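PDB 4DUN: putative phenazine biosynthesis PhzC/PhzF protein from Clostridium difficile, which probably acts as an isomerase of the PhzF family, whose members have the two-lobed fold of diaminopimelate epimerase. Local coordinates for residues 149-154 with 176-181; 155-160 with 186-191; 201-206 with 225-230; 118-123 with 210-215; 131-136 with 167-172. All blocks are in the same frame, centred on the assembly; numbering follows the deposited sequence.

Interaction 1: 149-154 with 176-181; sequences LLLNSE and IIITAQ
Leu149 O accepts the N-H of Thr179 at 2.9 Å and is also met by Ile178 CA, a weaker C-H···O contact at 3.3 Å. The bond from Leu149 N to Ile177 O, 2.7 Å, precedes it, and that from Leu151 N to Thr179 O, 2.8 Å with a nearly straight N-H···O angle of 169°, follows, completing a parallel ladder between strand 147-150 and strand 176-181. On one face Leu149 CG lies opposite its carbonyl carbon (chi1 -51°), sending CD1 between the CG2 methyls of Ile176 and Ile178, while Leu151 CD1 presses on Ile178 CB at 4.0 Å. The other face carries Leu150 and Thr179, and is covered by helix 207-218; there Thr179 OG1 bonds to Val188 O and Trp214 NE1. Past Leu151 the chains part. The methyl of Ala180 fills the turn into helix 154-159, with Ala180 CB 3.4 Å from Ser153 O, and one water joins Glu154 N to Gln181 O in place of a direct strand bond. Ser153 OG caps the helix by binding Glu156 N. The buried stretch is thus satisfied by direct backbone pairing; where segment 149-154 turns away, water takes over the link to Gln181.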
# COMPACT_ATOMS: atom_id res chain seq x y z
N LEU A 149 16.98 -1.37 22.97
CA LEU A 149 17.67 -0.17 23.43
C LEU A 149 16.83 0.56 24.44
O LEU A 149 15.74 1.05 24.12
CB LEU A 149 18.02 0.77 22.25
CG LEU A 149 18.75 0.13 21.03
CD1 LEU A 149 18.91 1.14 19.89
CD2 LEU A 149 20.09 -0.47 21.43
N LEU A 150 17.31 0.57 25.69
CA LEU A 150 16.60 1.28 26.75
C LEU A 150 16.96 2.75 26.68
O LEU A 150 18.13 3.12 26.87
CB LEU A 150 16.92 0.68 28.14
CG LEU A 150 16.35 1.46 29.33
CD1 LEU A 150 14.82 1.30 29.44
CD2 LEU A 150 17.02 1.08 30.62
N LEU A 151 15.96 3.61 26.42
CA LEU A 151 16.19 5.06 26.39
C LEU A 151 15.79 5.67 27.73
O LEU A 151 15.19 4.98 28.55
CB LEU A 151 15.47 5.72 25.21
CG LEU A 151 15.80 5.17 23.79
CD1 LEU A 151 15.17 6.05 22.70
CD2 LEU A 151 17.32 5.06 23.53
N ASN A 152 16.18 6.93 27.99
CA ASN A 152 15.99 7.57 29.28
C ASN A 152 14.59 8.16 29.53
O ASN A 152 14.30 8.56 30.66
CB ASN A 152 17.05 8.64 29.49
CG ASN A 152 18.41 8.05 29.80
OD1 ASN A 152 18.59 7.37 30.82
ND2 ASN A 152 19.39 8.29 28.94
N SER A 153 13.73 8.24 28.50
CA SER A 153 12.37 8.79 28.67
C SER A 153 11.47 8.45 27.49
O SER A 153 11.96 8.13 26.42
CB SER A 153 12.43 10.32 28.79
OG SER A 153 12.78 10.93 27.55
N GLU A 154 10.16 8.63 27.66
CA GLU A 154 9.19 8.48 26.59
C GLU A 154 9.50 9.52 25.50
O GLU A 154 9.47 9.19 24.31
CB GLU A 154 7.77 8.65 27.14
CG GLU A 154 6.71 8.63 26.06
CD GLU A 154 5.29 8.64 26.57
OE1 GLU A 154 4.59 9.65 26.35
OE2 GLU A 154 4.86 7.63 27.17
N ILE A 176 14.90 -3.72 15.54
CA ILE A 176 15.52 -2.82 16.51
C ILE A 176 14.39 -2.21 17.33
O ILE A 176 13.53 -1.52 16.78
CB ILE A 176 16.40 -1.72 15.84
CG1 ILE A 176 17.41 -2.30 14.79
CG2 ILE A 176 17.08 -0.82 16.88
CD1 ILE A 176 18.46 -3.35 15.30
N ILE A 177 14.44 -2.45 18.64
CA ILE A 177 13.45 -1.95 19.58
C ILE A 177 14.05 -0.82 20.42
O ILE A 177 15.16 -0.97 20.95
CB ILE A 177 12.94 -3.10 20.50
CG1 ILE A 177 12.28 -4.27 19.72
CG2 ILE A 177 12.01 -2.59 21.63
CD1 ILE A 177 12.14 -5.53 20.56
N ILE A 178 13.29 0.27 20.60
CA ILE A 178 13.65 1.33 21.53
C ILE A 178 12.54 1.32 22.59
O ILE A 178 11.38 1.11 22.25
CB ILE A 178 13.92 2.71 20.89
CG1 ILE A 178 12.68 3.25 20.14
CG2 ILE A 178 15.18 2.68 20.00
CD1 ILE A 178 12.80 4.73 19.66
N THR A 179 12.89 1.42 23.88
CA THR A 179 11.87 1.32 24.92
C THR A 179 12.18 2.27 26.08
O THR A 179 13.34 2.62 26.28
CB THR A 179 11.74 -0.16 25.41
OG1 THR A 179 10.62 -0.29 26.28
CG2 THR A 179 12.99 -0.66 26.13
N ALA A 180 11.15 2.68 26.83
CA ALA A 180 11.31 3.53 28.03
C ALA A 180 10.06 3.43 28.87
O ALA A 180 9.07 2.85 28.41
CB ALA A 180 11.54 4.99 27.62
N GLN A 181 10.09 3.96 30.11
CA GLN A 181 8.87 3.99 30.93
C GLN A 181 7.86 4.95 30.27
O GLN A 181 8.28 5.93 29.65
CB GLN A 181 9.17 4.47 32.35
CG GLN A 181 9.49 3.36 33.32
CD GLN A 181 9.61 3.89 34.72
OE1 GLN A 181 8.62 4.13 35.41
NE2 GLN A 181 10.84 4.10 35.15
O HOH W 1 12.76 5.05 30.89
O HOH W 2 9.20 8.44 30.44

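Interaction 2: 155-160 with 186-191; sequences QEVINY and DFVSRY
The guanidinium of Arg190 turns its edge to the C-terminal end of helix 154-159: Val157 O of its last turn lies in the plane, and Tyr160 O, just past the helix, 19° out of it. Here a helix packs on a sheet, and an arginine of the strand binds carbonyls at the C-terminal end of the helix; helix 155-159 runs almost parallel to strand 187-191, with the two axes 8.7 Å apart and inclined by 16°. Both bonds come from one nitrogen. Arg190 NH1 reaches Val157 O at 2.8 Å, entering in the carbonyl plane, and Tyr160 O also at 2.8 Å. The positive charge beside the C-terminal end of the helix probably interacts favourably with its dipole. A salt bridge from Arg190 NE to Glu199 OE2 holds the other side of the group, fixing its rotation. The arginine reaches the helix by bending at chi3 (71°), which brings its aliphatic part alongside Val157. Val157 itself points into the sheet: its second methyl, CG2, touches Val188 CG2 at 4.2 Å. Alternate residues of the strand turn the other way, Phe187 and Ser189 packing on Leu210 of helix 207-218, so the sheet is sandwiched between two helices. Further along, Tyr160 OH bonds to Ile134 O. Val157 CG1 rests against the arginine chain, 3.7 Å from Arg190 CD.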
# COMPACT_ATOMS: atom_id res chain seq x y z
N GLN A 155 9.90 10.76 25.90
CA GLN A 155 10.26 11.82 24.96
C GLN A 155 11.39 11.35 24.03
O GLN A 155 11.31 11.60 22.83
CB GLN A 155 10.68 13.12 25.69
CG GLN A 155 10.69 14.34 24.75
CD GLN A 155 9.35 14.54 24.07
OE1 GLN A 155 8.31 14.69 24.73
NE2 GLN A 155 9.33 14.50 22.74
N GLU A 156 12.41 10.66 24.56
CA GLU A 156 13.53 10.18 23.73
C GLU A 156 13.05 9.12 22.72
O GLU A 156 13.50 9.13 21.57
CB GLU A 156 14.68 9.64 24.59
CG GLU A 156 15.54 10.73 25.20
CD GLU A 156 16.83 10.25 25.83
OE1 GLU A 156 17.05 9.02 25.89
OE2 GLU A 156 17.63 11.11 26.24
N VAL A 157 12.08 8.28 23.12
CA VAL A 157 11.46 7.27 22.25
C VAL A 157 10.73 8.01 21.11
O VAL A 157 10.95 7.69 19.94
CB VAL A 157 10.55 6.29 23.04
CG1 VAL A 157 9.72 5.40 22.10
CG2 VAL A 157 11.41 5.42 23.97
N ILE A 158 9.91 9.02 21.44
CA ILE A 158 9.18 9.83 20.45
C ILE A 158 10.18 10.54 19.49
O ILE A 158 9.94 10.57 18.29
CB ILE A 158 8.26 10.87 21.17
CG1 ILE A 158 7.16 10.16 22.01
CG2 ILE A 158 7.63 11.88 20.18
CD1 ILE A 158 6.47 11.06 23.05
N ASN A 159 11.28 11.11 20.03
CA ASN A 159 12.27 11.88 19.25
C ASN A 159 13.08 11.07 18.24
O ASN A 159 13.58 11.64 17.27
CB ASN A 159 13.25 12.58 20.19
CG ASN A 159 12.64 13.72 20.96
OD1 ASN A 159 11.50 14.13 20.72
ND2 ASN A 159 13.39 14.26 21.91
N TYR A 160 13.25 9.78 18.50
CA TYR A 160 14.09 8.94 17.66
C TYR A 160 13.62 8.92 16.20
O TYR A 160 12.43 8.81 15.93
CB TYR A 160 14.11 7.52 18.23
CG TYR A 160 15.13 6.60 17.59
CD1 TYR A 160 14.78 5.77 16.53
CD2 TYR A 160 16.42 6.50 18.11
CE1 TYR A 160 15.71 4.92 15.94
CE2 TYR A 160 17.34 5.61 17.56
CZ TYR A 160 16.99 4.82 16.48
OH TYR A 160 17.89 3.94 15.95
N ASP A 186 2.53 1.97 31.42
CA ASP A 186 3.66 1.45 32.19
C ASP A 186 4.96 1.58 31.43
O ASP A 186 5.97 1.99 32.01
CB ASP A 186 3.42 -0.02 32.60
CG ASP A 186 2.29 -0.11 33.58
OD1 ASP A 186 2.51 0.24 34.76
OD2 ASP A 186 1.18 -0.47 33.17
N PHE A 187 4.94 1.23 30.12
CA PHE A 187 6.11 1.34 29.28
C PHE A 187 5.71 1.58 27.86
O PHE A 187 4.54 1.39 27.49
CB PHE A 187 7.04 0.10 29.39
CG PHE A 187 6.47 -1.23 28.95
CD1 PHE A 187 5.84 -2.06 29.86
CD2 PHE A 187 6.64 -1.67 27.64
CE1 PHE A 187 5.40 -3.33 29.47
CE2 PHE A 187 6.20 -2.93 27.25
CZ PHE A 187 5.57 -3.75 28.17
N VAL A 188 6.68 2.03 27.05
CA VAL A 188 6.45 2.35 25.65
C VAL A 188 7.55 1.75 24.82
O VAL A 188 8.64 1.48 25.35
CB VAL A 188 6.34 3.88 25.38
CG1 VAL A 188 5.14 4.50 26.09
CG2 VAL A 188 7.64 4.63 25.75
N SER A 189 7.30 1.59 23.53
CA SER A 189 8.33 1.10 22.59
C SER A 189 7.98 1.51 21.17
O SER A 189 6.88 1.97 20.90
CB SER A 189 8.52 -0.41 22.68
OG SER A 189 7.42 -1.11 22.11
N ARG A 190 8.98 1.43 20.31
CA ARG A 190 8.88 1.58 18.87
C ARG A 190 9.73 0.46 18.28
O ARG A 190 10.77 0.11 18.86
CB ARG A 190 9.30 2.97 18.37
CG ARG A 190 8.28 4.06 18.74
CD ARG A 190 8.84 5.42 18.46
NE ARG A 190 8.93 5.68 17.03
CZ ARG A 190 9.65 6.65 16.49
NH1 ARG A 190 10.36 7.48 17.26
NH2 ARG A 190 9.67 6.81 15.17
N TYR A 191 9.26 -0.14 17.20
CA TYR A 191 9.93 -1.28 16.58
C TYR A 191 10.26 -0.95 15.13
O TYR A 191 9.37 -0.60 14.35
CB TYR A 191 9.01 -2.52 16.68
CG TYR A 191 9.64 -3.82 16.22
CD1 TYR A 191 9.69 -4.15 14.87
CD2 TYR A 191 10.06 -4.77 17.14
CE1 TYR A 191 10.24 -5.36 14.44
CE2 TYR A 191 10.62 -5.99 16.72
CZ TYR A 191 10.71 -6.28 15.37
OH TYR A 191 11.24 -7.47 14.96

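Interaction 3: 201-206 with 225-230. With SO4 (sulfate ion), chain B.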
# COMPACT_ATOMS: atom_id res chain seq x y z
N PRO A 201 3.82 -0.62 12.95
CA PRO A 201 2.81 0.10 13.74
C PRO A 201 2.61 -0.48 15.16
O PRO A 201 2.62 0.28 16.13
CB PRO A 201 1.54 -0.03 12.89
CG PRO A 201 2.08 -0.14 11.47
CD PRO A 201 3.26 -1.07 11.66
N VAL A 202 2.42 -1.80 15.27
CA VAL A 202 2.23 -2.50 16.56
C VAL A 202 2.86 -3.88 16.43
O VAL A 202 2.59 -4.58 15.45
CB VAL A 202 0.76 -2.62 17.08
CG1 VAL A 202 0.76 -2.93 18.58
CG2 VAL A 202 -0.06 -1.37 16.81
N THR A 203 3.69 -4.25 17.40
CA THR A 203 4.38 -5.54 17.38
C THR A 203 4.03 -6.36 18.62
O THR A 203 4.37 -5.96 19.73
CB THR A 203 5.91 -5.29 17.31
OG1 THR A 203 6.21 -4.26 16.37
CG2 THR A 203 6.71 -6.58 17.00
N GLY A 204 3.38 -7.49 18.43
CA GLY A 204 3.07 -8.35 19.56
C GLY A 204 4.28 -9.08 20.12
O GLY A 204 4.49 -9.09 21.34
N SER A 205 5.10 -9.67 19.25
CA SER A 205 6.22 -10.56 19.66
C SER A 205 7.36 -9.86 20.42
O SER A 205 8.02 -10.51 21.23
CB SER A 205 6.78 -11.33 18.47
OG SER A 205 7.24 -10.47 17.44
N SER A 206 7.58 -8.54 20.21
CA SER A 206 8.56 -7.79 21.00
C SER A 206 8.17 -7.82 22.50
O SER A 206 9.03 -7.77 23.37
CB SER A 206 8.61 -6.34 20.51
OG SER A 206 7.31 -5.76 20.61
N ALA A 225 1.02 -1.22 27.82
CA ALA A 225 2.11 -0.73 27.00
C ALA A 225 1.56 0.01 25.80
O ALA A 225 0.47 -0.29 25.32
CB ALA A 225 2.97 -1.90 26.52
N ALA A 226 2.33 0.97 25.32
CA ALA A 226 1.97 1.68 24.09
C ALA A 226 3.09 1.50 23.11
O ALA A 226 4.26 1.41 23.50
CB ALA A 226 1.74 3.18 24.37
N GLN A 227 2.74 1.38 21.84
CA GLN A 227 3.72 1.34 20.76
C GLN A 227 3.55 2.69 20.08
O GLN A 227 2.47 2.98 19.56
CB GLN A 227 3.53 0.15 19.81
CG GLN A 227 4.73 0.05 18.85
CD GLN A 227 5.04 -1.35 18.40
OE1 GLN A 227 4.87 -2.33 19.14
NE2 GLN A 227 5.52 -1.47 17.17
N LEU A 228 4.58 3.55 20.20
CA LEU A 228 4.49 4.94 19.78
C LEU A 228 4.88 5.17 18.31
O LEU A 228 5.66 6.06 17.97
CB LEU A 228 5.34 5.82 20.74
CG LEU A 228 4.89 5.80 22.22
CD1 LEU A 228 5.78 6.71 23.06
CD2 LEU A 228 3.38 6.21 22.38
N SER A 229 4.25 4.38 17.43
CA SER A 229 4.36 4.55 15.98
C SER A 229 3.42 5.70 15.59
O SER A 229 2.62 6.12 16.43
CB SER A 229 3.95 3.25 15.28
OG SER A 229 2.64 2.90 15.70
N ASN A 230 3.47 6.15 14.33
CA ASN A 230 2.60 7.19 13.79
C ASN A 230 1.13 6.83 14.06
O ASN A 230 0.39 7.63 14.62
CB ASN A 230 2.85 7.33 12.27
CG ASN A 230 2.07 8.42 11.58
OD1 ASN A 230 1.73 9.46 12.16
ND2 ASN A 230 1.77 8.20 10.30
S SO4 B . 3.67 -10.20 16.16
O1 SO4 B . 3.78 -10.81 14.85
O2 SO4 B . 3.36 -11.21 17.20
O3 SO4 B . 4.93 -9.60 16.45
O4 SO4 B . 2.59 -9.23 16.15
O HOH W 3 7.34 -3.16 20.15
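Loop 201-206 passes the end of strand 225-227 with the CA atoms of Pro201 and Ser229 5.2 Å apart, and side chains rather than a backbone ladder make the bonds between them. The amide of Gln227 reaches into the loop on an extended chain, CG trans to the backbone N (chi1 -170°), and takes hold of Thr203 at two places. Gln227 OE1 accepts Thr203 N at 2.8 Å, the donor standing well above the carbonyl plane, while Gln227 NE2 gives a nearly straight bond of 3.0 Å to Thr203 OG1 within its own amide plane. Asp200 O, bonded to NE2, and a water shared with Ser206 OG that donates to OE1 hold the amide, while Asp200 OD2 positions the Thr203 hydroxyl. Ser229 OG donates to Pro201 O at 2.7 Å, on a lone pair in the carbonyl plane. The loop leads into helix 207-218, the central helix of one lobe in the diaminopimelate epimerase-like fold, and faces the cleft between the lobes; the Pro201 side chain is about 7 Å from that of Glu47, the predicted active-site residue. A sulfate, probably from the crystallisation liquor, sits here: Ser205 N and Ser205 OG donate to its O3 at 2.8 and 2.7 Å, and Gly204 N to its O4 at 3.0 Å. Gly73 N, from the other lobe, also bonds to it.

Interaction 4: 118-123 with 210-215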
# COMPACT_ATOMS: atom_id res chain seq x y z
N GLU A 118 7.48 -16.40 27.47
CA GLU A 118 8.16 -15.32 28.17
C GLU A 118 9.64 -15.45 27.82
O GLU A 118 10.19 -16.54 27.91
CB GLU A 118 7.92 -15.43 29.68
CG GLU A 118 8.65 -14.35 30.47
CD GLU A 118 8.09 -14.13 31.85
OE1 GLU A 118 8.11 -15.08 32.65
OE2 GLU A 118 7.60 -13.01 32.12
N ILE A 119 10.26 -14.37 27.34
CA ILE A 119 11.67 -14.44 26.93
C ILE A 119 12.44 -13.26 27.56
O ILE A 119 12.60 -12.22 26.92
CB ILE A 119 11.84 -14.48 25.38
CG1 ILE A 119 10.97 -15.56 24.70
CG2 ILE A 119 13.32 -14.63 24.97
CD1 ILE A 119 10.76 -15.37 23.17
N MET A 120 12.95 -13.44 28.79
CA MET A 120 13.74 -12.39 29.43
C MET A 120 15.02 -12.15 28.61
O MET A 120 15.78 -13.11 28.40
CB MET A 120 14.09 -12.74 30.90
CG MET A 120 14.90 -11.66 31.62
SD MET A 120 13.98 -10.10 31.81
CE MET A 120 15.19 -9.10 32.54
N PRO A 121 15.24 -10.92 28.06
CA PRO A 121 16.44 -10.70 27.25
C PRO A 121 17.67 -10.58 28.13
O PRO A 121 17.53 -10.39 29.34
CB PRO A 121 16.14 -9.38 26.53
CG PRO A 121 15.27 -8.62 27.50
CD PRO A 121 14.42 -9.68 28.17
N ILE A 122 18.85 -10.68 27.52
CA ILE A 122 20.11 -10.64 28.23
C ILE A 122 20.81 -9.31 27.94
O ILE A 122 20.92 -8.92 26.76
CB ILE A 122 21.01 -11.86 27.85
CG1 ILE A 122 20.39 -13.18 28.39
CG2 ILE A 122 22.47 -11.66 28.34
CD1 ILE A 122 21.17 -14.43 28.09
N GLU A 123 21.34 -8.66 29.00
CA GLU A 123 22.11 -7.42 28.88
C GLU A 123 23.41 -7.67 28.13
O GLU A 123 24.11 -8.63 28.43
CB GLU A 123 22.40 -6.82 30.26
CG GLU A 123 22.97 -5.41 30.22
CD GLU A 123 23.10 -4.71 31.57
OE1 GLU A 123 23.05 -5.40 32.62
OE2 GLU A 123 23.27 -3.47 31.56
N LEU A 210 9.74 -7.50 26.28
CA LEU A 210 9.44 -6.27 27.00
C LEU A 210 8.67 -6.52 28.27
O LEU A 210 8.96 -5.86 29.28
CB LEU A 210 8.70 -5.25 26.10
CG LEU A 210 9.51 -4.69 24.91
CD1 LEU A 210 8.61 -3.87 23.99
CD2 LEU A 210 10.74 -3.85 25.39
N ILE A 211 7.74 -7.49 28.26
CA ILE A 211 6.92 -7.80 29.44
C ILE A 211 7.81 -8.32 30.60
O ILE A 211 7.76 -7.68 31.65
CB ILE A 211 5.74 -8.75 29.14
CG1 ILE A 211 4.70 -8.04 28.21
CG2 ILE A 211 5.10 -9.27 30.43
CD1 ILE A 211 3.62 -8.99 27.63
N PRO A 212 8.63 -9.41 30.48
CA PRO A 212 9.46 -9.82 31.64
C PRO A 212 10.42 -8.72 32.05
O PRO A 212 10.64 -8.53 33.25
CB PRO A 212 10.22 -11.06 31.14
CG PRO A 212 10.15 -10.98 29.63
CD PRO A 212 8.82 -10.34 29.34
N TYR A 213 10.97 -7.99 31.09
CA TYR A 213 11.89 -6.91 31.45
C TYR A 213 11.27 -5.78 32.27
O TYR A 213 11.80 -5.42 33.30
CB TYR A 213 12.57 -6.32 30.21
CG TYR A 213 13.39 -5.11 30.59
CD1 TYR A 213 14.66 -5.26 31.12
CD2 TYR A 213 12.87 -3.84 30.48
CE1 TYR A 213 15.40 -4.15 31.50
CE2 TYR A 213 13.60 -2.74 30.85
CZ TYR A 213 14.86 -2.89 31.36
OH TYR A 213 15.58 -1.77 31.73
N TRP A 214 10.12 -5.27 31.84
CA TRP A 214 9.45 -4.20 32.59
C TRP A 214 8.74 -4.74 33.83
O TRP A 214 8.65 -4.01 34.83
CB TRP A 214 8.52 -3.40 31.68
CG TRP A 214 9.27 -2.50 30.74
CD1 TRP A 214 9.41 -2.66 29.39
CD2 TRP A 214 10.03 -1.33 31.09
NE1 TRP A 214 10.15 -1.62 28.87
CE2 TRP A 214 10.57 -0.82 29.89
CE3 TRP A 214 10.29 -0.67 32.30
CZ2 TRP A 214 11.37 0.33 29.87
CZ3 TRP A 214 11.09 0.46 32.28
CH2 TRP A 214 11.60 0.97 31.07
N SER A 215 8.28 -6.01 33.80
CA SER A 215 7.69 -6.63 34.98
C SER A 215 8.67 -6.60 36.17
O SER A 215 8.26 -6.27 37.28
CB SER A 215 7.27 -8.07 34.71
OG SER A 215 6.79 -8.67 35.89
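Pro212 forms the centre of the contact, its ring received between the side chain of Glu118 and the backbone leading to Met120. Glu118 lies extended alongside the ring, running the opposite way, so that its methylene CG and carboxylate OE2 both meet Pro212 CB, the latter at 3.4 Å. From the far side Met120 folds over the helix: CG is trans to its backbone N, and the bend at chi2 (64°) sets SD 3.9 Å from Pro212 CB and 3.7 Å from Tyr213 N. Its methyl comes to the edge of the tyrosine ring, with Met120 CE 4.1 Å from Tyr213 CD1. Pro121 adds a looser touch, its CD 4.3 Å from Tyr213 CB. In the next shell, Ile119 has a backbone bond with Cys208 and its carbonyl accepts Asn209 ND2. Helix 207-218, the central helix of one lobe of the diaminopimelate epimerase-like fold, is kinked at Pro212, whose nitrogen carries no hydrogen. Further out, Tyr213 CE2 lies over the centre of the Trp214 ring, 3.7 Å above its plane, and Trp214 stacks with Phe187 of strand 187-193, so the helix is seated on the sheet beneath. Between the two segments only van der Waals contacts are made, resting on the fit of the Glu118 chain, proline, methionine and tyrosine, while the bonds of Ile119 tie the segment to the start of the same helix.

Interaction 5: 131-136 with 167-172; sequences ANLIGC and LRKLTD
The chain follows a weakly bonded helix around 131-133 and leaves helical geometry at Gly135, where phi is positive (65°); it faces the type I beta turn Leu167-Leu170, with the CA atoms of Leu133 and Leu167 6.0 Å apart. This is helix-end against turn packing at the periphery of one lobe of the diaminopimelate epimerase-like fold, and it joins the connection before strand 140-143 to the loop leading into strand 176-181. Leu133 is the wedge: its CG lies opposite the carbonyl carbon (chi1 -61°), setting CD1 between Lys169 CB at 3.8 Å and Leu170 CD2 at 3.9 Å. The leucine side chain stands at about a right angle to the lysine chain, with Leu133 CD2 3.8 Å from Lys169 CD. The lysine thus offers its hydrocarbon part to the leucine and carries its ammonium away to bond with Gln166 OE1. Leu170 and Leu133 lie alongside each other, running opposite ways. Leu170, at the centre of an inverse gamma turn, points its side chain toward the helix end, where Leu170 CD1 also meets Ile134 CG2 at 3.8 Å. The inner side of this patch continues into the sheet: Ile134 packs on Leu147 and Leu149, and both Leu167 and Leu170 on Ile176. Leu167 starts out pointing away from the helix, yet its CD2 methyl swings back to lie 3.6 Å from Leu133 O.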
# COMPACT_ATOMS: atom_id res chain seq x y z
N ALA A 131 27.76 0.51 18.39
CA ALA A 131 27.31 1.70 19.14
C ALA A 131 27.13 2.91 18.21
O ALA A 131 26.33 3.80 18.52
CB ALA A 131 28.29 2.04 20.25
N ASN A 132 27.89 2.96 17.10
CA ASN A 132 27.79 4.03 16.11
C ASN A 132 26.65 3.74 15.11
O ASN A 132 26.24 4.66 14.41
CB ASN A 132 29.13 4.22 15.39
CG ASN A 132 30.19 4.93 16.22
OD1 ASN A 132 29.90 5.54 17.27
ND2 ASN A 132 31.44 4.88 15.77
N LEU A 133 26.14 2.50 15.04
CA LEU A 133 25.07 2.17 14.09
C LEU A 133 23.66 2.37 14.68
O LEU A 133 22.70 2.50 13.91
CB LEU A 133 25.18 0.72 13.59
CG LEU A 133 26.47 0.34 12.83
CD1 LEU A 133 26.60 -1.16 12.70
CD2 LEU A 133 26.57 1.05 11.48
N ILE A 134 23.52 2.38 16.02
CA ILE A 134 22.21 2.47 16.68
C ILE A 134 21.57 3.88 16.64
O ILE A 134 20.36 3.99 16.84
CB ILE A 134 22.22 1.90 18.12
CG1 ILE A 134 23.27 2.61 19.01
CG2 ILE A 134 22.39 0.36 18.08
CD1 ILE A 134 23.13 2.27 20.49
N GLY A 135 22.37 4.92 16.39
CA GLY A 135 21.89 6.29 16.26
C GLY A 135 21.28 6.91 17.50
O GLY A 135 20.32 7.69 17.39
N CYS A 136 21.80 6.53 18.68
CA CYS A 136 21.37 7.04 19.99
C CYS A 136 22.37 6.58 21.04
O CYS A 136 23.24 5.76 20.73
CB CYS A 136 19.94 6.59 20.33
SG CYS A 136 19.76 4.80 20.53
N LEU A 167 20.93 0.94 10.47
CA LEU A 167 20.30 -0.15 11.22
C LEU A 167 20.41 -1.50 10.47
O LEU A 167 20.56 -2.53 11.12
CB LEU A 167 18.84 0.18 11.56
CG LEU A 167 18.60 1.39 12.50
CD1 LEU A 167 17.11 1.62 12.71
CD2 LEU A 167 19.32 1.22 13.85
N ARG A 168 20.40 -1.48 9.12
CA ARG A 168 20.56 -2.71 8.33
C ARG A 168 21.92 -3.38 8.56
O ARG A 168 22.06 -4.58 8.32
CB ARG A 168 20.39 -2.41 6.83
CG ARG A 168 18.96 -2.49 6.37
CD ARG A 168 18.83 -2.48 4.86
NE ARG A 168 19.21 -1.20 4.26
CZ ARG A 168 18.41 -0.14 4.14
NH1 ARG A 168 17.17 -0.18 4.63
NH2 ARG A 168 18.83 0.96 3.54
N LYS A 169 22.93 -2.61 9.03
CA LYS A 169 24.28 -3.11 9.30
C LYS A 169 24.35 -3.89 10.63
O LYS A 169 25.35 -4.57 10.87
CB LYS A 169 25.31 -1.96 9.27
CG LYS A 169 25.51 -1.37 7.87
CD LYS A 169 26.43 -0.15 7.89
CE LYS A 169 26.39 0.60 6.59
NZ LYS A 169 27.23 1.83 6.64
N LEU A 170 23.28 -3.83 11.47
CA LEU A 170 23.18 -4.58 12.73
C LEU A 170 22.53 -5.94 12.43
O LEU A 170 21.40 -6.22 12.86
CB LEU A 170 22.38 -3.78 13.79
CG LEU A 170 22.95 -2.44 14.23
CD1 LEU A 170 21.86 -1.56 14.79
CD2 LEU A 170 24.07 -2.61 15.26
N THR A 171 23.26 -6.78 11.66
CA THR A 171 22.84 -8.09 11.14
C THR A 171 22.59 -9.18 12.21
O THR A 171 21.98 -10.19 11.89
CB THR A 171 23.88 -8.61 10.13
OG1 THR A 171 25.18 -8.60 10.72
CG2 THR A 171 23.87 -7.82 8.82
N ASP A 172 23.04 -8.97 13.46
CA ASP A 172 22.85 -9.94 14.54
C ASP A 172 21.39 -10.01 15.03
O ASP A 172 21.05 -10.97 15.72
CB ASP A 172 23.77 -9.61 15.73
CG ASP A 172 24.99 -10.49 15.89
OD1 ASP A 172 25.31 -11.24 14.93
OD2 ASP A 172 25.64 -10.41 16.96

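In the fold
Interactions 1 and 2 share adjoining strands 176-181 and 187-193, whose ladder continues to strand 222-227 of interaction 3. Interaction 1 is regular backbone pairing; interaction 2 puts a charged side chain on a helix end; interaction 3, much nearer the chain's centre and the predicted active site, is mostly side-chain bonds with an anion beside it. Interactions 4 and 5 rely on apolar packing, one at helix 207-218 and one at a turn, interaction 5 being the most peripheral; their centres are about 21 Å apart and they do not touch. Interaction 1 contacts both, through Leu150 on Tyr213 and Leu149 on Ile134. Interaction 4 is only partly buried, whereas interactions 1, 2, 3 and 5 are buried.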